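Local coordinates for protein glutamine synthetase (Helicobacter pylori, PDB 5ZLI) that is a glutamine synthetase of the I-beta type, an enzyme assembled from twelve copies of a chain with a beta-Grasp and a catalytic domain, at residues 380-385 and 444-449; 123-128 and 387-392; 147-152 and 156-161; 160-163 and 167-170. One frame throughout, in Å; residues are numbered along the deposited sequence.

Contacts 1 and 2 share helix 377-393 and lie with their centres about 11 Å apart, touching where Val445 meets His124 and Leu385 meets Leu125. Neither has a hydrogen bond across it: contact 1 is a buried phenylalanine tip on two alanines, while contact 2, farther from the chain centre, sets a methionine among a histidine, a leucine and a serine. Contacts 3 and 4 share Glu160 and Val161 of strand 156-162, lie across the chain centre from contact 2, and depend much more on hydrogen bonds. In contact 3 two strands pair into a hairpin; in contact 4 polar side chains hold the loop after it. Other subunits touch contacts 3 and 4 but neither 1 nor 2.

Contact 1 (380-385 and 444-449)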
# COMPACT_ATOMS: atom_id res chain seq x y z
N ALA B 380 -39.82 -36.83 -7.43
CA ALA B 380 -38.98 -37.99 -7.17
C ALA B 380 -39.77 -39.09 -6.43
O ALA B 380 -39.85 -40.24 -6.90
CB ALA B 380 -37.73 -37.60 -6.37
N PHE B 381 -40.36 -38.75 -5.28
CA PHE B 381 -41.10 -39.76 -4.53
C PHE B 381 -42.26 -40.30 -5.35
O PHE B 381 -42.43 -41.52 -5.49
CB PHE B 381 -41.59 -39.19 -3.21
CG PHE B 381 -40.50 -38.78 -2.30
CD1 PHE B 381 -39.21 -39.23 -2.50
CD2 PHE B 381 -40.75 -37.93 -1.25
CE1 PHE B 381 -38.21 -38.85 -1.68
CE2 PHE B 381 -39.74 -37.55 -0.41
CZ PHE B 381 -38.47 -38.01 -0.63
N ALA B 382 -43.07 -39.39 -5.92
CA ALA B 382 -44.17 -39.80 -6.77
C ALA B 382 -43.71 -40.80 -7.82
O ALA B 382 -44.32 -41.85 -8.00
CB ALA B 382 -44.81 -38.58 -7.43
N ALA B 383 -42.66 -40.46 -8.56
CA ALA B 383 -42.17 -41.35 -9.62
C ALA B 383 -41.60 -42.68 -9.07
O ALA B 383 -41.82 -43.74 -9.66
CB ALA B 383 -41.13 -40.61 -10.47
N ILE B 384 -40.85 -42.64 -7.98
CA ILE B 384 -40.36 -43.89 -7.41
C ILE B 384 -41.52 -44.82 -7.08
O ILE B 384 -41.46 -46.03 -7.35
CB ILE B 384 -39.47 -43.62 -6.20
CG1 ILE B 384 -38.07 -43.26 -6.70
CG2 ILE B 384 -39.46 -44.79 -5.25
CD1 ILE B 384 -37.26 -42.45 -5.75
N LEU B 385 -42.60 -44.27 -6.51
CA LEU B 385 -43.73 -45.13 -6.18
C LEU B 385 -44.43 -45.64 -7.43
O LEU B 385 -44.80 -46.81 -7.50
CB LEU B 385 -44.70 -44.42 -5.26
CG LEU B 385 -45.95 -45.28 -5.02
CD1 LEU B 385 -45.65 -46.58 -4.27
CD2 LEU B 385 -46.99 -44.44 -4.24
N GLN B 444 -53.40 -40.89 -14.84
CA GLN B 444 -53.18 -39.47 -15.09
C GLN B 444 -52.35 -38.81 -13.99
O GLN B 444 -52.44 -37.59 -13.76
CB GLN B 444 -54.52 -38.75 -15.30
CG GLN B 444 -55.32 -39.31 -16.49
CD GLN B 444 -54.55 -39.26 -17.82
OE1 GLN B 444 -54.05 -38.20 -18.23
NE2 GLN B 444 -54.44 -40.41 -18.49
N VAL B 445 -51.53 -39.62 -13.30
CA VAL B 445 -50.72 -39.11 -12.19
C VAL B 445 -49.69 -38.12 -12.73
O VAL B 445 -49.56 -36.99 -12.23
CB VAL B 445 -50.05 -40.28 -11.42
CG1 VAL B 445 -49.14 -39.78 -10.30
CG2 VAL B 445 -51.08 -41.23 -10.84
N PHE B 446 -49.00 -38.51 -13.78
CA PHE B 446 -48.12 -37.65 -14.55
C PHE B 446 -48.84 -37.45 -15.88
O PHE B 446 -48.75 -38.28 -16.78
CB PHE B 446 -46.72 -38.30 -14.74
CG PHE B 446 -45.88 -38.39 -13.47
CD1 PHE B 446 -46.26 -39.20 -12.40
CD2 PHE B 446 -44.67 -37.73 -13.38
CE1 PHE B 446 -45.50 -39.29 -11.28
CE2 PHE B 446 -43.89 -37.84 -12.25
CZ PHE B 446 -44.31 -38.62 -11.21
N SER B 447 -49.59 -36.37 -16.00
CA SER B 447 -50.23 -36.09 -17.27
C SER B 447 -49.18 -35.77 -18.33
O SER B 447 -48.08 -35.31 -18.03
CB SER B 447 -51.23 -34.97 -17.11
OG SER B 447 -50.59 -33.72 -17.16
N GLU B 448 -49.51 -36.01 -19.60
CA GLU B 448 -48.50 -35.84 -20.64
C GLU B 448 -48.12 -34.39 -20.82
O GLU B 448 -46.95 -34.09 -21.07
CB GLU B 448 -48.98 -36.44 -21.96
CG GLU B 448 -48.07 -36.13 -23.16
CD GLU B 448 -46.99 -37.15 -23.44
OE1 GLU B 448 -46.88 -38.15 -22.69
OE2 GLU B 448 -46.25 -36.92 -24.43
N GLU B 449 -49.08 -33.47 -20.71
CA GLU B 449 -48.72 -32.05 -20.75
C GLU B 449 -47.58 -31.76 -19.77
O GLU B 449 -46.55 -31.22 -20.17
CB GLU B 449 -49.94 -31.18 -20.47
CG GLU B 449 -50.59 -30.70 -21.77
CD GLU B 449 -52.10 -30.48 -21.67
OE1 GLU B 449 -52.78 -30.58 -22.72
OE2 GLU B 449 -52.59 -30.21 -20.56
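The contact of Phe446 with Ala382 and Ala383 is a small, buried apolar one, made where the loop leading into helix 448-466 presses an aromatic ring on the flank of helix 377-393. The far end of the ring does the touching: Phe446 CZ lies 3.8 Å from Ala382 CB and just as near Ala383 CB, with CE1 also close to the first methyl. Ala383 N stands at the ring edge, near its plane, 3.6 Å from Phe446 CZ, whereas the Ala382 methyl approaches obliquely. With CG anti to the carbonyl carbon (chi1 -70°), the phenylalanine projects from its loop toward the helix, and the two methyls are short enough to let the ring come close to the helix backbone. In the catalytic domain of glutamine synthetase this is helix-to-loop core packing, with no hydrogen bond between the segments. The ring of Phe321 on helix 315-322 meets Phe446 edge-to-face, and Ile117 of helix 114-128 touches both Ala382 and Phe446. One residue on, Ser447 takes the N-cap position of helix 448-466 and its OG is hydrogen-bonded to Glu111.

Contact 2 (123-128 and 387-392); sequences QHLKDS and AGMDGV
Met389 reaches from helix 387-392 to His124, Leu125 and Ser128 in a near-parallel helix-helix packing of the catalytic domain, the two short axes 20° apart in direction and 11.5 Å apart at closest approach. At that spacing the backbones are well separated, and the one long thioether side chain bridges them. Its CG lies anti to the carbonyl carbon and the chain bends at its end (chi3 67°), which turns CE in among the three residues opposite. On one flank Met389 SD is 3.7 Å from Leu125 CB, and the CD1 branch of the same leucine lies against CE, the two side chains crossing at a slant. On another, methionine and histidine slide past each other in opposite directions; the sulfur sits 4.5 Å from the centroid of the His124 ring, in an oblique sulfur-aromatic contact that is neither over the face nor at the edge. Beyond the tight packing around Met389, with Leu125 buried beside it, the contact thins out toward solvent: Lys126 starts away from helix 387-392, and Asp127 also lies on the exposed side. His124 is only partly exposed, being flanked by Ser443, Val445 and Met386. Near the C-terminal end of segment 123-128 the Ser128 hydroxyl turns back on its own helix, and OG donates to Leu125 O at 3.1 Å, tilted 17° from the carbonyl plane.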
# COMPACT_ATOMS: atom_id res chain seq x y z
N GLN B 123 -52.41 -41.37 -3.96
CA GLN B 123 -53.79 -41.81 -3.97
C GLN B 123 -54.03 -42.90 -5.00
O GLN B 123 -54.88 -43.76 -4.78
CB GLN B 123 -54.71 -40.61 -4.17
CG GLN B 123 -55.14 -39.93 -2.84
CD GLN B 123 -53.98 -39.38 -1.95
OE1 GLN B 123 -52.79 -39.66 -2.15
NE2 GLN B 123 -54.35 -38.58 -0.96
N HIS B 124 -53.26 -42.92 -6.10
CA HIS B 124 -53.33 -44.03 -7.05
C HIS B 124 -53.01 -45.36 -6.40
O HIS B 124 -53.47 -46.39 -6.90
CB HIS B 124 -52.39 -43.83 -8.25
CG HIS B 124 -52.24 -45.05 -9.11
ND1 HIS B 124 -51.09 -45.81 -9.15
CD2 HIS B 124 -53.12 -45.66 -9.95
CE1 HIS B 124 -51.26 -46.82 -9.98
NE2 HIS B 124 -52.48 -46.76 -10.48
N LEU B 125 -52.24 -45.38 -5.31
CA LEU B 125 -51.93 -46.65 -4.65
C LEU B 125 -53.10 -47.13 -3.79
O LEU B 125 -53.53 -48.28 -3.90
CB LEU B 125 -50.66 -46.52 -3.80
CG LEU B 125 -50.20 -47.68 -2.88
CD1 LEU B 125 -49.93 -48.98 -3.66
CD2 LEU B 125 -48.99 -47.29 -2.03
N LYS B 126 -53.64 -46.26 -2.93
CA LYS B 126 -54.78 -46.67 -2.12
C LYS B 126 -55.95 -47.10 -3.01
O LYS B 126 -56.71 -48.00 -2.62
CB LYS B 126 -55.17 -45.54 -1.17
CG LYS B 126 -55.54 -44.26 -1.87
CD LYS B 126 -55.90 -43.14 -0.91
CE LYS B 126 -57.38 -43.16 -0.51
NZ LYS B 126 -57.86 -41.78 -0.21
N ASP B 127 -56.08 -46.53 -4.21
CA ASP B 127 -57.18 -46.91 -5.09
C ASP B 127 -56.98 -48.28 -5.69
O ASP B 127 -57.95 -49.03 -5.85
CB ASP B 127 -57.31 -45.91 -6.25
CG ASP B 127 -57.82 -44.54 -5.83
OD1 ASP B 127 -58.02 -44.33 -4.61
OD2 ASP B 127 -57.99 -43.67 -6.73
N SER B 128 -55.73 -48.65 -5.97
CA SER B 128 -55.44 -49.93 -6.59
C SER B 128 -55.49 -51.09 -5.61
O SER B 128 -55.38 -52.25 -6.05
CB SER B 128 -54.08 -49.91 -7.29
OG SER B 128 -53.00 -49.98 -6.38
N ALA B 387 -43.09 -46.36 -10.18
CA ALA B 387 -42.29 -47.39 -10.83
C ALA B 387 -42.30 -48.68 -10.06
O ALA B 387 -42.19 -49.76 -10.66
CB ALA B 387 -40.85 -46.93 -11.00
N GLY B 388 -42.36 -48.60 -8.73
CA GLY B 388 -42.47 -49.81 -7.95
C GLY B 388 -43.81 -50.48 -8.13
O GLY B 388 -43.88 -51.71 -8.20
N MET B 389 -44.87 -49.69 -8.33
CA MET B 389 -46.20 -50.28 -8.47
C MET B 389 -46.34 -51.00 -9.79
O MET B 389 -46.99 -52.05 -9.87
CB MET B 389 -47.28 -49.22 -8.33
CG MET B 389 -47.51 -48.72 -6.93
SD MET B 389 -48.79 -47.44 -6.90
CE MET B 389 -50.21 -48.45 -7.34
N ASP B 390 -45.75 -50.45 -10.85
CA ASP B 390 -45.65 -51.19 -12.09
C ASP B 390 -45.01 -52.56 -11.85
O ASP B 390 -45.45 -53.58 -12.39
CB ASP B 390 -44.83 -50.38 -13.10
CG ASP B 390 -45.13 -50.74 -14.53
OD1 ASP B 390 -46.29 -50.58 -14.95
OD2 ASP B 390 -44.20 -51.19 -15.23
N GLY B 391 -44.00 -52.60 -10.97
CA GLY B 391 -43.33 -53.85 -10.67
C GLY B 391 -44.26 -54.88 -10.04
O GLY B 391 -44.17 -56.08 -10.35
N VAL B 392 -45.13 -54.44 -9.13
CA VAL B 392 -46.04 -55.37 -8.47
C VAL B 392 -47.16 -55.80 -9.42
O VAL B 392 -47.56 -56.97 -9.45
CB VAL B 392 -46.62 -54.74 -7.19
CG1 VAL B 392 -47.72 -55.61 -6.63
CG2 VAL B 392 -45.54 -54.53 -6.17

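Contact 3 (147-152 and 156-161)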
# COMPACT_ATOMS: atom_id res chain seq x y z
N SER B 147 -17.72 -19.83 1.64
CA SER B 147 -17.79 -18.94 0.50
C SER B 147 -18.07 -19.73 -0.76
O SER B 147 -17.65 -20.87 -0.93
CB SER B 147 -16.46 -18.18 0.34
OG SER B 147 -16.42 -17.44 -0.88
N ILE B 148 -18.79 -19.09 -1.67
CA ILE B 148 -18.99 -19.60 -3.01
C ILE B 148 -18.86 -18.41 -3.94
O ILE B 148 -19.34 -17.33 -3.61
CB ILE B 148 -20.34 -20.35 -3.12
CG1 ILE B 148 -20.72 -20.54 -4.59
CG2 ILE B 148 -21.37 -19.70 -2.25
CD1 ILE B 148 -19.70 -21.39 -5.36
N LYS B 149 -18.05 -18.54 -4.99
CA LYS B 149 -17.84 -17.44 -5.94
C LYS B 149 -18.02 -17.99 -7.34
O LYS B 149 -17.44 -19.02 -7.68
CB LYS B 149 -16.45 -16.82 -5.80
CG LYS B 149 -16.17 -16.16 -4.45
CD LYS B 149 -15.00 -15.18 -4.54
CE LYS B 149 -14.32 -15.02 -3.18
NZ LYS B 149 -13.05 -14.23 -3.24
N ILE B 150 -18.82 -17.31 -8.15
CA ILE B 150 -19.18 -17.80 -9.47
C ILE B 150 -19.04 -16.70 -10.50
O ILE B 150 -19.13 -15.51 -10.19
CB ILE B 150 -20.60 -18.38 -9.48
CG1 ILE B 150 -20.84 -19.26 -8.26
CG2 ILE B 150 -20.85 -19.17 -10.75
CD1 ILE B 150 -22.29 -19.51 -8.04
N LYS B 151 -18.77 -17.10 -11.73
CA LYS B 151 -18.64 -16.17 -12.84
C LYS B 151 -19.07 -16.88 -14.12
O LYS B 151 -18.47 -17.90 -14.49
CB LYS B 151 -17.20 -15.66 -12.96
CG LYS B 151 -16.98 -14.62 -14.03
CD LYS B 151 -17.49 -13.27 -13.65
CE LYS B 151 -17.17 -12.27 -14.75
NZ LYS B 151 -15.73 -12.30 -15.07
N ASP B 152 -20.10 -16.32 -14.78
CA ASP B 152 -20.60 -16.74 -16.10
C ASP B 152 -20.48 -15.55 -17.02
O ASP B 152 -21.15 -14.54 -16.80
CB ASP B 152 -22.06 -17.21 -16.10
CG ASP B 152 -22.49 -17.76 -17.49
OD1 ASP B 152 -21.85 -18.72 -17.97
OD2 ASP B 152 -23.40 -17.18 -18.15
N SER B 156 -15.08 -15.97 -19.42
CA SER B 156 -14.68 -16.55 -18.15
C SER B 156 -15.82 -17.36 -17.58
O SER B 156 -16.90 -16.81 -17.32
CB SER B 156 -14.27 -15.45 -17.17
OG SER B 156 -13.77 -16.02 -15.97
N GLN B 157 -15.57 -18.64 -17.33
CA GLN B 157 -16.39 -19.46 -16.46
C GLN B 157 -15.56 -19.74 -15.22
O GLN B 157 -14.33 -19.83 -15.30
CB GLN B 157 -16.83 -20.77 -17.13
CG GLN B 157 -17.76 -20.57 -18.30
CD GLN B 157 -19.10 -20.02 -17.86
OE1 GLN B 157 -19.65 -20.46 -16.86
NE2 GLN B 157 -19.63 -19.06 -18.59
N TYR B 158 -16.22 -19.76 -14.05
CA TYR B 158 -15.48 -19.81 -12.79
C TYR B 158 -16.34 -20.13 -11.60
O TYR B 158 -17.38 -19.49 -11.40
CB TYR B 158 -14.80 -18.49 -12.55
CG TYR B 158 -14.38 -18.21 -11.11
CD1 TYR B 158 -15.03 -17.22 -10.37
CD2 TYR B 158 -13.30 -18.87 -10.51
CE1 TYR B 158 -14.64 -16.90 -9.10
CE2 TYR B 158 -12.90 -18.56 -9.22
CZ TYR B 158 -13.57 -17.57 -8.53
OH TYR B 158 -13.19 -17.24 -7.24
N TYR B 159 -15.89 -21.06 -10.76
CA TYR B 159 -16.48 -21.28 -9.45
C TYR B 159 -15.38 -21.49 -8.42
O TYR B 159 -14.25 -21.88 -8.73
CB TYR B 159 -17.48 -22.45 -9.46
CG TYR B 159 -16.91 -23.85 -9.29
CD1 TYR B 159 -16.57 -24.35 -8.03
CD2 TYR B 159 -16.80 -24.71 -10.37
CE1 TYR B 159 -16.08 -25.64 -7.88
CE2 TYR B 159 -16.33 -26.00 -10.23
CZ TYR B 159 -15.96 -26.46 -8.98
OH TYR B 159 -15.47 -27.74 -8.83
N GLU B 160 -15.74 -21.23 -7.18
CA GLU B 160 -14.85 -21.54 -6.08
C GLU B 160 -15.66 -21.67 -4.80
O GLU B 160 -16.22 -20.68 -4.31
CB GLU B 160 -13.80 -20.48 -5.92
CG GLU B 160 -12.92 -20.77 -4.72
CD GLU B 160 -12.18 -19.54 -4.24
OE1 GLU B 160 -12.57 -19.00 -3.17
OE2 GLU B 160 -11.22 -19.13 -4.96
N VAL B 161 -15.71 -22.86 -4.26
CA VAL B 161 -16.21 -23.01 -2.92
C VAL B 161 -15.02 -22.89 -2.00
O VAL B 161 -13.88 -23.16 -2.39
CB VAL B 161 -16.92 -24.35 -2.74
CG1 VAL B 161 -18.16 -24.35 -3.57
CG2 VAL B 161 -16.00 -25.46 -3.16
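Lys149 and Glu160, and Lys151 and Tyr158, are the hydrogen-bonded pairs of an antiparallel beta hairpin. Lys149 N donates to Glu160 O at 2.9 Å, and Lys151 N to Tyr158 O at 2.8 Å; the return bonds from Glu160 N and Tyr158 N are weak. Near the turn the side chains of Asp152 and Gln157 run side by side, their flat ends 60° apart, with NE2 directed at OD1, though the modelled separation is too short to trust. Asp152 OD2 also forms a salt bridge with Lys469. On the face carrying the lysines, the ring of Tyr158 lies along the sheet because CG is anti to the backbone N (chi1 160°). Lys151 CB meets that ring in plane at its edge, and Tyr158 OH comes 3.6 Å from Lys149 CB. The ammonium of Lys149 bonds to Ser173 of a third subunit. On the other face Ile148 CD1 packs on Val161 CG1 at 3.8 Å. Strand 156-162 pairs in turn with a strand of the second subunit; Phe475 of that subunit stacks on Tyr159 and its Ile476 packs on Ile150, so the two-stranded hairpin continues as a sheet between subunits.

Contact 4 (160-163 and 167-170); sequences EVDS and EWNR
Asp162 and Trp168 slide past each other in opposite directions, the carboxylate plane turned 52° from the indole, while Asn169 crosses the same carboxylate at a slant. Asp162 OD1 lies 2.8 Å from Trp168 NE1 and approaches the ring obliquely. The other oxygen, OD2, accepts a nearly straight hydrogen bond of 3.2 Å from Asn169 ND2, which meets it from above the carboxylate plane while the acceptor lies close to the plane of the amide. The same ND2 also makes a weak, bent bond to Ser163 O, whose modelled length is doubtful. Asn169 OD1 is turned to Arg172, whose guanidinium also forms a long, weak ion pair with Asp162. Trp168 CG sits between its backbone N and carbonyl carbon (chi1 59°), and from there the indole folds over toward strand 160-162. Ser163 N faces the edge of the ring in its plane, 3.5 Å from Trp168 CZ2, with Ser163 CB a little farther off. Asn155 of the second subunit packs on Asp162 and Trp168. Polar side chains thus join the end of hairpin strand 156-162 to the loop after it, with its short 3-10 segment 167-168, at a subunit interface of the glutamine synthetase dodecamer.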
# COMPACT_ATOMS: atom_id res chain seq x y z
N GLU B 160 -15.74 -21.23 -7.18
CA GLU B 160 -14.85 -21.54 -6.08
C GLU B 160 -15.66 -21.67 -4.80
O GLU B 160 -16.22 -20.68 -4.31
CB GLU B 160 -13.80 -20.48 -5.92
CG GLU B 160 -12.92 -20.77 -4.72
CD GLU B 160 -12.18 -19.54 -4.24
OE1 GLU B 160 -12.57 -19.00 -3.17
OE2 GLU B 160 -11.22 -19.13 -4.96
N VAL B 161 -15.71 -22.86 -4.26
CA VAL B 161 -16.21 -23.01 -2.92
C VAL B 161 -15.02 -22.89 -2.00
O VAL B 161 -13.88 -23.16 -2.39
CB VAL B 161 -16.92 -24.35 -2.74
CG1 VAL B 161 -18.16 -24.35 -3.57
CG2 VAL B 161 -16.00 -25.46 -3.16
N ASP B 162 -15.26 -22.47 -0.76
CA ASP B 162 -14.18 -22.39 0.18
C ASP B 162 -14.72 -22.78 1.54
O ASP B 162 -15.88 -22.54 1.85
CB ASP B 162 -13.53 -21.00 0.23
CG ASP B 162 -12.06 -21.06 0.62
OD1 ASP B 162 -11.25 -21.56 -0.21
OD2 ASP B 162 -11.70 -20.64 1.75
N SER B 163 -13.85 -23.43 2.31
CA SER B 163 -14.17 -23.95 3.62
C SER B 163 -12.90 -23.94 4.45
O SER B 163 -11.80 -24.09 3.91
CB SER B 163 -14.69 -25.39 3.57
OG SER B 163 -15.25 -25.74 4.83
N GLU B 167 -8.60 -29.09 2.27
CA GLU B 167 -7.19 -29.31 2.01
C GLU B 167 -6.54 -28.12 1.30
O GLU B 167 -5.34 -27.86 1.48
CB GLU B 167 -7.00 -30.56 1.13
CG GLU B 167 -7.10 -31.91 1.83
CD GLU B 167 -6.70 -33.08 0.90
OE1 GLU B 167 -6.69 -32.86 -0.34
OE2 GLU B 167 -6.39 -34.20 1.39
N TRP B 168 -7.31 -27.40 0.49
CA TRP B 168 -6.78 -26.19 -0.11
C TRP B 168 -6.48 -25.09 0.91
O TRP B 168 -5.86 -24.09 0.55
CB TRP B 168 -7.77 -25.66 -1.14
CG TRP B 168 -9.11 -25.35 -0.57
CD1 TRP B 168 -9.50 -24.18 -0.01
CD2 TRP B 168 -10.25 -26.21 -0.53
NE1 TRP B 168 -10.80 -24.25 0.40
CE2 TRP B 168 -11.29 -25.49 0.10
CE3 TRP B 168 -10.50 -27.52 -0.95
CZ2 TRP B 168 -12.56 -26.03 0.30
CZ3 TRP B 168 -11.76 -28.05 -0.75
CH2 TRP B 168 -12.77 -27.31 -0.12
N ASN B 169 -6.86 -25.25 2.17
CA ASN B 169 -6.54 -24.22 3.14
C ASN B 169 -5.45 -24.64 4.12
O ASN B 169 -5.24 -23.96 5.13
CB ASN B 169 -7.79 -23.77 3.88
CG ASN B 169 -8.58 -22.75 3.09
OD1 ASN B 169 -8.05 -22.14 2.16
ND2 ASN B 169 -9.85 -22.58 3.44
N ARG B 170 -4.74 -25.73 3.83
CA ARG B 170 -3.73 -26.24 4.75
C ARG B 170 -2.60 -25.25 5.00
O ARG B 170 -1.87 -25.39 5.98
CB ARG B 170 -3.17 -27.54 4.21
CG ARG B 170 -4.13 -28.70 4.44
CD ARG B 170 -3.38 -29.90 4.87
NE ARG B 170 -3.55 -30.99 3.93
CZ ARG B 170 -4.33 -32.03 4.18
NH1 ARG B 170 -4.99 -32.08 5.34
NH2 ARG B 170 -4.42 -33.03 3.29